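Local coordinates for probable transcriptional regulatory protein aq_1575 (Aquifex aeolicus, PDB 1LFP), which probably binds DNA and may regulate transcription as a member of the TACO1 (YebC) family, at residues H6-K14 / G167-T175; Q20-E31 / L225-Q233. All coordinates share one frame; numbering follows the deposited sequence.

Contact 1: residues H6-K14 / G167-T175; sequences HWAQIKHKK and GEEVHIIYT
Ala8 and Val170 approach to 7.2 Å between CA atoms and His12 and Glu169 to 5.6 Å, so the irregular N-terminal segment 6-14 runs past the start of strand 170-175 without a cross-segment hydrogen bond. This strand lies between 163-165 and 134-143 in a four-stranded antiparallel sheet, and the contact lays the loop that precedes helix 21-39 over the residues that begin it. Alternate residues Val170 and Ile172 point toward the loop, while His171 between them turns to helix 149-159. Glu169, the residue just before the strand, extends into the curve of residues 8-13, its chain running alongside Ile10 in the reverse sense. Its OE1 lies 2.8 Å from Ala8 O, an acceptor facing an acceptor, and OE2 is close to His12 N at an angle too poor for a hydrogen bond and crowds His12 CA, so the placing of this carboxylate is doubtful. Lys11 N and Lys13 N, buried nearby, have no polar partner in the model. At the N-terminal end of the segment, His6 NE2 bonds to Ile240 O. The apolar part is small: Val170 CG1 lies 4.3 Å from Ala8 CB, and Ile172, with CG1 beside its own backbone N (chi1 -67°) and the chain extended beyond, brings CD1 to 3.8 Å from Ala8 CB.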
loop_
_atom_site.group_PDB
_atom_site.type_symbol
_atom_site.label_atom_id
_atom_site.label_comp_id
_atom_site.label_asym_id
_atom_site.label_seq_id
_atom_site.Cartn_x
_atom_site.Cartn_y
_atom_site.Cartn_z
ATOM N N HIS A 6 -9.500 0.467 -10.863
ATOM C CA HIS A 6 -8.159 0.927 -11.213
ATOM C C HIS A 6 -7.089 0.726 -10.159
ATOM O O HIS A 6 -6.849 1.561 -9.292
ATOM C CB HIS A 6 -8.196 2.377 -11.702
ATOM C CG HIS A 6 -8.456 2.484 -13.174
ATOM N ND1 HIS A 6 -8.455 3.685 -13.852
ATOM C CD2 HIS A 6 -8.687 1.527 -14.100
ATOM C CE1 HIS A 6 -8.673 3.455 -15.136
ATOM N NE2 HIS A 6 -8.817 2.158 -15.314
ATOM N N TRP A 7 -6.444 -0.424 -10.279
ATOM C CA TRP A 7 -5.394 -0.876 -9.391
ATOM C C TRP A 7 -5.869 -1.292 -8.014
ATOM O O TRP A 7 -5.972 -0.503 -7.077
ATOM C CB TRP A 7 -4.253 0.138 -9.319
ATOM C CG TRP A 7 -3.073 -0.413 -10.054
ATOM C CD1 TRP A 7 -3.101 -1.042 -11.265
ATOM C CD2 TRP A 7 -1.723 -0.511 -9.588
ATOM N NE1 TRP A 7 -1.864 -1.536 -11.576
ATOM C CE2 TRP A 7 -0.995 -1.224 -10.567
ATOM C CE3 TRP A 7 -1.055 -0.070 -8.438
ATOM C CZ2 TRP A 7 0.368 -1.511 -10.433
ATOM C CZ3 TRP A 7 0.302 -0.355 -8.301
ATOM C CH2 TRP A 7 0.998 -1.069 -9.293
ATOM N N ALA A 8 -6.159 -2.584 -7.955
ATOM C CA ALA A 8 -6.631 -3.310 -6.795
ATOM C C ALA A 8 -6.373 -4.725 -7.298
ATOM O O ALA A 8 -7.057 -5.681 -6.931
ATOM C CB ALA A 8 -8.116 -3.073 -6.603
ATOM N N GLN A 9 -5.364 -4.824 -8.162
ATOM C CA GLN A 9 -4.984 -6.077 -8.799
ATOM C C GLN A 9 -3.964 -6.934 -8.082
ATOM O O GLN A 9 -2.757 -6.718 -8.194
ATOM C CB GLN A 9 -4.466 -5.811 -10.208
ATOM C CG GLN A 9 -4.048 -7.076 -10.938
ATOM C CD GLN A 9 -3.426 -6.794 -12.288
ATOM O OE1 GLN A 9 -3.174 -7.711 -13.067
ATOM N NE2 GLN A 9 -3.170 -5.521 -12.570
ATOM N N ILE A 10 -4.451 -7.904 -7.326
ATOM C CA ILE A 10 -3.642 -8.883 -6.637
ATOM C C ILE A 10 -3.953 -10.152 -7.395
ATOM O O ILE A 10 -3.702 -11.265 -6.921
ATOM C CB ILE A 10 -3.991 -8.976 -5.151
ATOM C CG1 ILE A 10 -5.489 -9.267 -4.997
ATOM C CG2 ILE A 10 -3.602 -7.711 -4.405
ATOM C CD1 ILE A 10 -5.941 -9.351 -3.554
ATOM N N LYS A 11 -4.529 -9.988 -8.604
ATOM C CA LYS A 11 -4.843 -11.132 -9.490
ATOM C C LYS A 11 -6.043 -11.992 -9.064
ATOM O O LYS A 11 -6.720 -12.596 -9.886
ATOM C CB LYS A 11 -3.638 -12.047 -9.576
ATOM C CG LYS A 11 -2.503 -11.527 -10.428
ATOM C CD LYS A 11 -1.213 -12.273 -10.099
ATOM C CE LYS A 11 -0.920 -12.239 -8.615
ATOM N NZ LYS A 11 -0.940 -10.853 -8.069
ATOM N N HIS A 12 -6.286 -12.060 -7.772
ATOM C CA HIS A 12 -7.379 -12.859 -7.245
ATOM C C HIS A 12 -7.054 -13.348 -5.842
ATOM O O HIS A 12 -6.502 -14.434 -5.657
ATOM C CB HIS A 12 -7.861 -14.010 -8.124
ATOM C CG HIS A 12 -6.729 -14.771 -8.805
ATOM N ND1 HIS A 12 -5.612 -15.219 -8.136
ATOM C CD2 HIS A 12 -6.575 -15.150 -10.095
ATOM C CE1 HIS A 12 -4.816 -15.845 -8.985
ATOM N NE2 HIS A 12 -5.376 -15.817 -10.180
ATOM N N LYS A 13 -7.406 -12.526 -4.861
ATOM C CA LYS A 13 -7.090 -12.925 -3.468
ATOM C C LYS A 13 -5.599 -13.219 -3.308
ATOM O O LYS A 13 -5.164 -14.369 -3.408
ATOM C CB LYS A 13 -7.921 -14.123 -3.043
ATOM C CG LYS A 13 -7.825 -14.435 -1.562
ATOM C CD LYS A 13 -8.501 -15.743 -1.208
ATOM C CE LYS A 13 -7.822 -16.911 -1.898
ATOM N NZ LYS A 13 -8.285 -18.222 -1.371
ATOM N N LYS A 14 -4.821 -12.163 -3.069
ATOM C CA LYS A 14 -3.368 -12.229 -2.876
ATOM C C LYS A 14 -2.670 -12.580 -4.212
ATOM O O LYS A 14 -3.330 -12.903 -5.200
ATOM C CB LYS A 14 -3.033 -13.128 -1.675
ATOM C CG LYS A 14 -3.040 -12.365 -0.362
ATOM C CD LYS A 14 -2.299 -13.093 0.747
ATOM C CE LYS A 14 -3.200 -14.102 1.429
ATOM N NZ LYS A 14 -3.712 -15.131 0.481
ATOM N N GLY A 167 -14.969 -4.329 -5.612
ATOM C CA GLY A 167 -13.908 -5.009 -6.330
ATOM C C GLY A 167 -14.300 -6.444 -6.637
ATOM O O GLY A 167 -15.207 -6.999 -6.019
ATOM N N GLU A 168 -13.621 -7.048 -7.603
ATOM C CA GLU A 168 -13.917 -8.423 -7.989
ATOM C C GLU A 168 -13.336 -9.368 -6.960
ATOM O O GLU A 168 -13.825 -10.473 -6.756
ATOM C CB GLU A 168 -13.303 -8.731 -9.359
ATOM C CG GLU A 168 -14.178 -8.376 -10.549
ATOM C CD GLU A 168 -15.416 -9.254 -10.649
ATOM O OE1 GLU A 168 -16.128 -9.156 -11.670
ATOM O OE2 GLU A 168 -15.681 -10.040 -9.710
ATOM N N GLU A 169 -12.277 -8.904 -6.315
ATOM C CA GLU A 169 -11.564 -9.679 -5.319
ATOM C C GLU A 169 -11.555 -8.946 -3.989
ATOM O O GLU A 169 -11.606 -9.550 -2.921
ATOM C CB GLU A 169 -10.139 -9.881 -5.806
ATOM C CG GLU A 169 -9.596 -8.650 -6.507
ATOM C CD GLU A 169 -8.470 -8.984 -7.456
ATOM O OE1 GLU A 169 -7.950 -8.064 -8.132
ATOM O OE2 GLU A 169 -8.109 -10.177 -7.526
ATOM N N VAL A 170 -11.469 -7.627 -4.060
ATOM C CA VAL A 170 -11.454 -6.849 -2.848
ATOM C C VAL A 170 -12.230 -5.552 -2.989
ATOM O O VAL A 170 -12.325 -4.948 -4.068
ATOM C CB VAL A 170 -10.002 -6.560 -2.390
ATOM C CG1 VAL A 170 -9.286 -5.660 -3.400
ATOM C CG2 VAL A 170 -10.015 -5.926 -1.026
ATOM N N HIS A 171 -12.820 -5.145 -1.881
ATOM C CA HIS A 171 -13.575 -3.913 -1.850
ATOM C C HIS A 171 -12.641 -2.953 -1.156
ATOM O O HIS A 171 -11.884 -3.349 -0.288
ATOM C CB HIS A 171 -14.871 -4.122 -1.071
ATOM C CG HIS A 171 -15.789 -5.135 -1.694
ATOM N ND1 HIS A 171 -16.118 -5.116 -3.034
ATOM C CD2 HIS A 171 -16.495 -6.154 -1.148
ATOM C CE1 HIS A 171 -16.993 -6.076 -3.282
ATOM N NE2 HIS A 171 -17.241 -6.720 -2.153
ATOM N N ILE A 172 -12.661 -1.698 -1.578
ATOM C CA ILE A 172 -11.795 -0.700 -1.006
ATOM C C ILE A 172 -12.581 0.407 -0.340
ATOM O O ILE A 172 -13.509 0.962 -0.920
ATOM C CB ILE A 172 -10.924 -0.073 -2.088
ATOM C CG1 ILE A 172 -9.955 -1.124 -2.629
ATOM C CG2 ILE A 172 -10.231 1.158 -1.545
ATOM C CD1 ILE A 172 -9.242 -0.688 -3.905
ATOM N N ILE A 173 -12.164 0.767 0.868
ATOM C CA ILE A 173 -12.829 1.818 1.606
ATOM C C ILE A 173 -11.806 2.859 1.977
ATOM O O ILE A 173 -10.750 2.522 2.513
ATOM C CB ILE A 173 -13.472 1.260 2.888
ATOM C CG1 ILE A 173 -14.654 0.364 2.502
ATOM C CG2 ILE A 173 -13.945 2.419 3.805
ATOM C CD1 ILE A 173 -15.224 -0.448 3.661
ATOM N N TYR A 174 -12.095 4.123 1.658
ATOM C CA TYR A 174 -11.177 5.190 2.011
ATOM C C TYR A 174 -11.726 5.960 3.168
ATOM O O TYR A 174 -12.943 6.129 3.279
ATOM C CB TYR A 174 -10.999 6.175 0.864
ATOM C CG TYR A 174 -10.154 5.659 -0.238
ATOM C CD1 TYR A 174 -8.773 5.785 -0.177
ATOM C CD2 TYR A 174 -10.713 5.079 -1.361
ATOM C CE1 TYR A 174 -7.978 5.363 -1.189
ATOM C CE2 TYR A 174 -9.906 4.647 -2.410
ATOM C CZ TYR A 174 -8.538 4.799 -2.313
ATOM O OH TYR A 174 -7.715 4.427 -3.345
ATOM N N THR A 175 -10.832 6.474 4.003
ATOM C CA THR A 175 -11.267 7.234 5.172
ATOM C C THR A 175 -10.408 8.477 5.359
ATOM O O THR A 175 -9.408 8.649 4.661
ATOM C CB THR A 175 -11.115 6.397 6.468
ATOM O OG1 THR A 175 -9.765 6.471 6.940
ATOM C CG2 THR A 175 -11.454 4.924 6.195
#

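Contact 2: residues Q20-E31 / L225-Q233; sequences QRGKLFSKLIRE and LEELDDVQQ
Lys27, one turn of helix 21-39 beyond Lys23, reaches into the bend where helix 212-226 ends and the chain passes through a type I beta turn, Leu228 to Val231, into strand 231-239. Among the charged pairs, Lys27 NZ meets the anti side of the Glu226 carboxylate, 3.0 Å from OE2. Arg30 makes the second salt bridge, NH2 to Asp230 OD1 at 3.2 Å, with guanidinium and carboxylate planes 72° apart. The other oxygen of Asp230, OD2, is held by Arg108 and Thr109 of helix 106-119, so the aspartate links two helices. The hydrogen bonds reach backbone carbonyls in both directions. Lys27 NZ donates to Glu226 O at 2.7 Å, in the plane of that carbonyl, and more weakly to Leu228 O at 3.3 Å; with CG set opposite the carbonyl carbon (chi1 -65°), the straight chain carries the ammonium there. In return Gln232 NE2 gives a nearly straight bond (164°) to Lys27 O at 3.2 Å, a carbonyl that also accepts Glu31 N within the helix. Gln232 and Gln233 form a classic beta bulge, both facing Leu100. The Gln232 amide also packs on aliphatic carbon, NE2 lying 3.4 Å from Arg30 CB. At the start of the helix, water 1 accepts from Gln20 NE2 (2.5 Å) and donates to Glu227 OE2 (2.6 Å), while Gln20 OE1 takes a bond from Lys23 NZ. A methionine in place of Lys27 would probably leave the Glu226 carboxylate without its countercharge and the carbonyls of Glu226 and Leu228 without this donor. With several acidic groups on the turn side facing lysine and arginine on the helix, the contact is mainly polar and probably depends on charge complementarity more than on apolar packing.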
loop_
_atom_site.group_PDB
_atom_site.type_symbol
_atom_site.label_atom_id
_atom_site.label_comp_id
_atom_site.label_asym_id
_atom_site.label_seq_id
_atom_site.Cartn_x
_atom_site.Cartn_y
_atom_site.Cartn_z
ATOM N N GLN A 20 5.493 -16.132 -3.397
ATOM C CA GLN A 20 5.598 -14.743 -2.984
ATOM C C GLN A 20 5.665 -14.418 -1.492
ATOM O O GLN A 20 5.752 -13.248 -1.137
ATOM C CB GLN A 20 4.426 -13.964 -3.600
ATOM C CG GLN A 20 4.543 -13.740 -5.105
ATOM C CD GLN A 20 5.668 -12.782 -5.449
ATOM O OE1 GLN A 20 6.843 -13.073 -5.214
ATOM N NE2 GLN A 20 5.313 -11.624 -5.995
ATOM N N ARG A 21 5.642 -15.424 -0.621
ATOM C CA ARG A 21 5.627 -15.150 0.809
ATOM C C ARG A 21 6.826 -14.441 1.424
ATOM O O ARG A 21 6.636 -13.599 2.302
ATOM C CB ARG A 21 5.317 -16.430 1.604
ATOM C CG ARG A 21 5.664 -17.738 0.914
ATOM C CD ARG A 21 5.039 -18.902 1.691
ATOM N NE ARG A 21 5.269 -20.207 1.076
ATOM C CZ ARG A 21 6.471 -20.706 0.797
ATOM N NH1 ARG A 21 7.566 -20.011 1.074
ATOM N NH2 ARG A 21 6.578 -21.906 0.241
ATOM N N GLY A 22 8.034 -14.781 0.989
ATOM C CA GLY A 22 9.229 -14.134 1.532
ATOM C C GLY A 22 9.136 -12.642 1.285
ATOM O O GLY A 22 9.397 -11.819 2.169
ATOM N N LYS A 23 8.765 -12.281 0.072
ATOM C CA LYS A 23 8.628 -10.875 -0.285
ATOM C C LYS A 23 7.568 -10.173 0.539
ATOM O O LYS A 23 7.775 -9.043 1.052
ATOM C CB LYS A 23 8.304 -10.753 -1.777
ATOM C CG LYS A 23 9.539 -10.636 -2.658
ATOM C CD LYS A 23 9.393 -11.426 -3.952
ATOM C CE LYS A 23 9.633 -12.895 -3.675
ATOM N NZ LYS A 23 9.255 -13.827 -4.778
ATOM N N LEU A 24 6.421 -10.822 0.690
ATOM C CA LEU A 24 5.336 -10.251 1.477
ATOM C C LEU A 24 5.770 -10.089 2.953
ATOM O O LEU A 24 5.583 -9.029 3.574
ATOM C CB LEU A 24 4.123 -11.159 1.408
ATOM C CG LEU A 24 2.934 -10.710 2.244
ATOM C CD1 LEU A 24 2.269 -9.557 1.553
ATOM C CD2 LEU A 24 1.979 -11.894 2.504
ATOM N N PHE A 25 6.347 -11.136 3.513
ATOM C CA PHE A 25 6.794 -11.070 4.915
ATOM C C PHE A 25 7.861 -10.027 5.129
ATOM O O PHE A 25 7.945 -9.409 6.208
ATOM C CB PHE A 25 7.316 -12.426 5.367
ATOM C CG PHE A 25 6.241 -13.474 5.482
ATOM C CD1 PHE A 25 6.567 -14.796 5.779
ATOM C CD2 PHE A 25 4.899 -13.119 5.366
ATOM C CE1 PHE A 25 5.539 -15.756 5.974
ATOM C CE2 PHE A 25 3.880 -14.054 5.552
ATOM C CZ PHE A 25 4.202 -15.374 5.859
ATOM N N SER A 26 8.705 -9.851 4.126
ATOM C CA SER A 26 9.758 -8.862 4.244
ATOM C C SER A 26 9.102 -7.497 4.444
ATOM O O SER A 26 9.524 -6.715 5.295
ATOM C CB SER A 26 10.647 -8.905 3.006
ATOM O OG SER A 26 11.605 -7.860 3.061
ATOM N N LYS A 27 8.054 -7.220 3.673
ATOM C CA LYS A 27 7.341 -5.956 3.775
ATOM C C LYS A 27 6.558 -5.883 5.082
ATOM O O LYS A 27 6.464 -4.806 5.695
ATOM C CB LYS A 27 6.441 -5.779 2.537
ATOM C CG LYS A 27 7.319 -5.646 1.261
ATOM C CD LYS A 27 6.584 -5.418 -0.060
ATOM C CE LYS A 27 7.628 -5.114 -1.187
ATOM N NZ LYS A 27 6.977 -4.781 -2.471
ATOM N N LEU A 28 6.011 -7.008 5.553
ATOM C CA LEU A 28 5.285 -6.919 6.814
ATOM C C LEU A 28 6.259 -6.646 7.970
ATOM O O LEU A 28 5.920 -5.936 8.915
ATOM C CB LEU A 28 4.489 -8.189 7.066
ATOM C CG LEU A 28 3.132 -8.234 6.332
ATOM C CD1 LEU A 28 2.150 -7.323 7.030
ATOM C CD2 LEU A 28 3.276 -7.815 4.898
ATOM N N ILE A 29 7.445 -7.229 7.881
ATOM C CA ILE A 29 8.487 -7.032 8.892
ATOM C C ILE A 29 8.858 -5.542 8.923
ATOM O O ILE A 29 8.990 -4.941 10.015
ATOM C CB ILE A 29 9.725 -7.865 8.527
ATOM C CG1 ILE A 29 9.405 -9.360 8.760
ATOM C CG2 ILE A 29 10.930 -7.375 9.339
ATOM C CD1 ILE A 29 10.520 -10.303 8.422
ATOM N N ARG A 30 9.049 -4.940 7.746
ATOM C CA ARG A 30 9.387 -3.508 7.659
ATOM C C ARG A 30 8.325 -2.644 8.333
ATOM O O ARG A 30 8.653 -1.723 9.077
ATOM C CB ARG A 30 9.477 -3.064 6.200
ATOM C CG ARG A 30 10.821 -2.612 5.746
ATOM C CD ARG A 30 11.749 -3.749 5.701
ATOM N NE ARG A 30 12.832 -3.479 4.766
ATOM C CZ ARG A 30 12.963 -4.071 3.590
ATOM N NH1 ARG A 30 12.076 -4.978 3.207
ATOM N NH2 ARG A 30 13.972 -3.744 2.788
ATOM N N GLU A 31 7.048 -2.922 8.047
ATOM C CA GLU A 31 5.941 -2.169 8.644
ATOM C C GLU A 31 5.953 -2.262 10.163
ATOM O O GLU A 31 5.739 -1.256 10.868
ATOM C CB GLU A 31 4.613 -2.631 8.036
ATOM C CG GLU A 31 3.345 -2.040 8.652
ATOM C CD GLU A 31 3.219 -0.497 8.601
ATOM O OE1 GLU A 31 2.327 0.011 9.308
ATOM O OE2 GLU A 31 3.945 0.218 7.863
ATOM N N LEU A 225 8.347 -1.327 -9.750
ATOM C CA LEU A 225 8.543 -0.688 -8.446
ATOM C C LEU A 225 8.088 -1.610 -7.310
ATOM O O LEU A 225 8.696 -1.657 -6.236
ATOM C CB LEU A 225 7.779 0.632 -8.379
ATOM C CG LEU A 225 8.311 1.699 -9.338
ATOM C CD1 LEU A 225 7.257 2.793 -9.496
ATOM C CD2 LEU A 225 9.635 2.273 -8.796
ATOM N N GLU A 226 7.013 -2.346 -7.557
ATOM C CA GLU A 226 6.474 -3.260 -6.557
ATOM C C GLU A 226 7.466 -4.383 -6.245
ATOM O O GLU A 226 7.484 -4.929 -5.134
ATOM C CB GLU A 226 5.152 -3.858 -7.069
ATOM C CG GLU A 226 4.397 -4.669 -6.031
ATOM C CD GLU A 226 3.911 -3.809 -4.884
ATOM O OE1 GLU A 226 3.018 -2.962 -5.121
ATOM O OE2 GLU A 226 4.427 -3.973 -3.755
ATOM N N GLU A 227 8.312 -4.720 -7.211
ATOM C CA GLU A 227 9.270 -5.794 -7.007
ATOM C C GLU A 227 10.472 -5.431 -6.153
ATOM O O GLU A 227 11.351 -6.266 -5.928
ATOM C CB GLU A 227 9.729 -6.359 -8.354
ATOM C CG GLU A 227 8.626 -7.138 -9.066
ATOM C CD GLU A 227 8.095 -8.293 -8.227
ATOM O OE1 GLU A 227 8.874 -9.232 -7.942
ATOM O OE2 GLU A 227 6.902 -8.263 -7.851
ATOM N N LEU A 228 10.518 -4.188 -5.682
ATOM C CA LEU A 228 11.608 -3.761 -4.835
ATOM C C LEU A 228 11.192 -4.013 -3.397
ATOM O O LEU A 228 10.069 -3.666 -2.966
ATOM C CB LEU A 228 11.916 -2.265 -5.040
ATOM C CG LEU A 228 12.268 -1.847 -6.467
ATOM C CD1 LEU A 228 12.544 -0.346 -6.510
ATOM C CD2 LEU A 228 13.470 -2.633 -6.959
ATOM N N ASP A 229 12.095 -4.655 -2.667
ATOM C CA ASP A 229 11.897 -4.974 -1.268
ATOM C C ASP A 229 11.674 -3.691 -0.493
ATOM O O ASP A 229 10.954 -3.661 0.486
ATOM C CB ASP A 229 13.143 -5.661 -0.698
ATOM C CG ASP A 229 13.150 -7.156 -0.933
ATOM O OD1 ASP A 229 14.235 -7.758 -0.786
ATOM O OD2 ASP A 229 12.082 -7.725 -1.258
ATOM N N ASP A 230 12.321 -2.626 -0.930
ATOM C CA ASP A 230 12.185 -1.343 -0.219
ATOM C C ASP A 230 10.819 -0.702 -0.450
ATOM O O ASP A 230 10.434 0.215 0.265
ATOM C CB ASP A 230 13.260 -0.343 -0.679
ATOM C CG ASP A 230 14.684 -0.752 -0.289
ATOM O OD1 ASP A 230 14.870 -1.458 0.719
ATOM O OD2 ASP A 230 15.637 -0.330 -0.989
ATOM N N VAL A 231 10.076 -1.151 -1.460
ATOM C CA VAL A 231 8.794 -0.506 -1.719
ATOM C C VAL A 231 7.606 -1.137 -0.983
ATOM O O VAL A 231 7.429 -2.348 -1.036
ATOM C CB VAL A 231 8.469 -0.491 -3.272
ATOM C CG1 VAL A 231 7.151 0.195 -3.509
ATOM C CG2 VAL A 231 9.607 0.224 -4.048
ATOM N N GLN A 232 6.814 -0.310 -0.299
ATOM C CA GLN A 232 5.623 -0.761 0.441
ATOM C C GLN A 232 4.364 -0.514 -0.383
ATOM O O GLN A 232 3.455 -1.355 -0.437
ATOM C CB GLN A 232 5.431 0.003 1.766
ATOM C CG GLN A 232 6.454 -0.258 2.874
ATOM C CD GLN A 232 6.204 -1.532 3.675
ATOM O OE1 GLN A 232 5.096 -1.799 4.174
ATOM N NE2 GLN A 232 7.243 -2.316 3.806
ATOM N N GLN A 233 4.293 0.662 -0.985
ATOM C CA GLN A 233 3.125 1.013 -1.760
ATOM C C GLN A 233 3.439 1.811 -2.986
ATOM O O GLN A 233 4.303 2.655 -2.978
ATOM C CB GLN A 233 2.165 1.869 -0.955
ATOM C CG GLN A 233 1.514 1.213 0.277
ATOM C CD GLN A 233 0.500 2.156 0.903
ATOM O OE1 GLN A 233 0.592 2.524 2.085
ATOM N NE2 GLN A 233 -0.469 2.569 0.104
HETATM O O HOH W 1 6.334 -9.335 -5.607
#

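Contacts 1 and 2 have centres 18 Å apart; their nearest atoms lie about 5 Å apart without touching. Along the chain their segments alternate: 6-14, 20-31, 167-175, 225-233. Only five residues separate the two N-terminal segments, yet they address different parts of the later chain. The loop 6-14 meets strand 170-175 of the four-stranded antiparallel sheet, whereas helix 21-39 meets the turn leading into strand 231-239 of the five-stranded mixed sheet. Both contacts therefore join the N-terminal family region (residues 5-76) to the region spanning residues 82-238, one through an irregular loop and the other through a polar helix flank, tying the chain's beginning to both sheets.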